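DUF683-containing protein (Cyanothece, PDB 3CSX) is of unknown function but is a metalloprotein associated with nitrogen fixation. Local coordinates at residues V53-A56 with E57-E61. Numbering follows the deposited sequence.
Sequences VETA and EKTYE
T55 and T59 meet one turn apart in a local contact within a single helix, near the start of helix 52-77, the second arm of the hairpin. The backbone runs through two regular turns here: E57 N bonds V53 O at 2.9 Å, K58 N bonds E54 O, and Y60 N bonds A56 O at 2.8 Å. At T55 O the pattern is doubled, because this carbonyl accepts both T59 N (3.1 Å) and the T59 hydroxyl OG1 (2.9 Å). The two donors reach it from opposite faces of its plane, the hydroxyl lying 36° out of it. With chi1 at -59°, OG1 of T59 sits beside its own backbone N and swings back to the preceding turn. A threonine thus suits a buried helix position, its hydroxyl satisfied within the helix while the side chain touches M34 of helix 14-44. T55 has the same rotamer; its OG1 is hydrogen-bonded to N51 O, and the T55 side chain touches L38 and L41. In this antiparallel two-helix hairpin of the Rop-like family, the two threonines, four residues apart, therefore line the side of the helix that faces helix 14-44. K58 flanks that side: its chain bends at chi3 (58°) and again at chi4, slanting across T55 and bringing NZ to 3.7 Å from T55 CA, and also touches M34. E54 OE1 remains 5.3 Å from K58 NZ, too far for a salt bridge, although the opposite charges may still attract weakly. Y60, one turn on from A56, directs its ring outward and packs on D40 of the second subunit.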
loop_
_atom_site.group_PDB
_atom_site.type_symbol
_atom_site.label_atom_id
_atom_site.label_comp_id
_atom_site.label_asym_id
_atom_site.label_seq_id
_atom_site.Cartn_x
_atom_site.Cartn_y
_atom_site.Cartn_z
ATOM N N VAL B 53 -2.213 -0.749 22.965
ATOM C CA VAL B 53 -1.179 -0.522 21.953
ATOM C C VAL B 53 -0.885 -1.792 21.192
ATOM O O VAL B 53 -0.814 -1.781 19.972
ATOM C CB VAL B 53 0.112 0.109 22.542
ATOM C CG1 VAL B 53 1.199 0.262 21.451
ATOM C CG2 VAL B 53 -0.206 1.444 23.165
ATOM N N GLU B 54 -0.767 -2.908 21.913
ATOM C CA GLU B 54 -0.517 -4.192 21.290
ATOM C C GLU B 54 -1.588 -4.573 20.291
ATOM O O GLU B 54 -1.301 -4.971 19.156
ATOM C CB GLU B 54 -0.428 -5.282 22.363
ATOM C CG GLU B 54 0.243 -6.521 21.882
ATOM C CD GLU B 54 0.791 -7.360 23.027
ATOM O OE1 GLU B 54 0.063 -7.585 24.017
ATOM O OE2 GLU B 54 1.963 -7.783 22.932
ATOM N N THR B 55 -2.835 -4.443 20.726
ATOM C CA THR B 55 -3.960 -4.777 19.885
ATOM C C THR B 55 -4.016 -3.885 18.654
ATOM O O THR B 55 -4.207 -4.382 17.567
ATOM C CB THR B 55 -5.297 -4.761 20.678
ATOM O OG1 THR B 55 -5.214 -5.662 21.807
ATOM C CG2 THR B 55 -6.454 -5.179 19.796
ATOM N N ALA B 56 -3.850 -2.571 18.830
ATOM C CA ALA B 56 -3.778 -1.633 17.691
ATOM C C ALA B 56 -2.630 -1.933 16.710
ATOM O O ALA B 56 -2.797 -1.879 15.521
ATOM C CB ALA B 56 -3.671 -0.219 18.200
ATOM N N GLU B 57 -1.453 -2.270 17.232
ATOM C CA GLU B 57 -0.342 -2.634 16.344
ATOM C C GLU B 57 -0.673 -3.838 15.484
ATOM O O GLU B 57 -0.407 -3.819 14.315
ATOM C CB GLU B 57 0.967 -2.845 17.141
ATOM C CG GLU B 57 2.168 -3.406 16.314
ATOM C CD GLU B 57 2.615 -2.486 15.196
ATOM O OE1 GLU B 57 2.406 -1.260 15.302
ATOM O OE2 GLU B 57 3.204 -2.985 14.210
ATOM N N LYS B 58 -1.229 -4.897 16.080
ATOM C CA LYS B 58 -1.577 -6.129 15.385
ATOM C C LYS B 58 -2.591 -5.832 14.264
ATOM O O LYS B 58 -2.485 -6.288 13.110
ATOM C CB LYS B 58 -2.182 -7.045 16.463
ATOM C CG LYS B 58 -2.219 -8.556 16.220
ATOM C CD LYS B 58 -2.243 -9.253 17.625
ATOM C CE LYS B 58 -3.475 -8.800 18.482
ATOM N NZ LYS B 58 -3.285 -8.446 19.956
ATOM N N THR B 59 -3.585 -5.028 14.628
ATOM C CA THR B 59 -4.615 -4.603 13.699
ATOM C C THR B 59 -3.998 -3.786 12.560
ATOM O O THR B 59 -4.296 -4.010 11.385
ATOM C CB THR B 59 -5.687 -3.800 14.444
ATOM O OG1 THR B 59 -6.241 -4.623 15.472
ATOM C CG2 THR B 59 -6.820 -3.405 13.455
ATOM N N TYR B 60 -3.123 -2.856 12.909
ATOM C CA TYR B 60 -2.487 -2.005 11.891
ATOM C C TYR B 60 -1.742 -2.843 10.858
ATOM O O TYR B 60 -1.874 -2.637 9.658
ATOM C CB TYR B 60 -1.543 -1.002 12.552
ATOM C CG TYR B 60 -0.619 -0.391 11.543
ATOM C CD1 TYR B 60 -1.076 0.588 10.660
ATOM C CD2 TYR B 60 0.716 -0.819 11.454
ATOM C CE1 TYR B 60 -0.230 1.127 9.711
ATOM C CE2 TYR B 60 1.562 -0.303 10.517
ATOM C CZ TYR B 60 1.093 0.689 9.654
ATOM O OH TYR B 60 1.947 1.214 8.698
ATOM N N GLU B 61 -0.973 -3.832 11.335
ATOM C CA GLU B 61 -0.148 -4.604 10.459
ATOM C C GLU B 61 -0.915 -5.385 9.434
ATOM O O GLU B 61 -0.532 -5.423 8.277
ATOM C CB GLU B 61 0.773 -5.509 11.289
ATOM C CG GLU B 61 1.778 -4.689 12.093
ATOM C CD GLU B 61 2.657 -3.748 11.254
ATOM O OE1 GLU B 61 2.813 -3.948 10.024
ATOM O OE2 GLU B 61 3.217 -2.793 11.850
#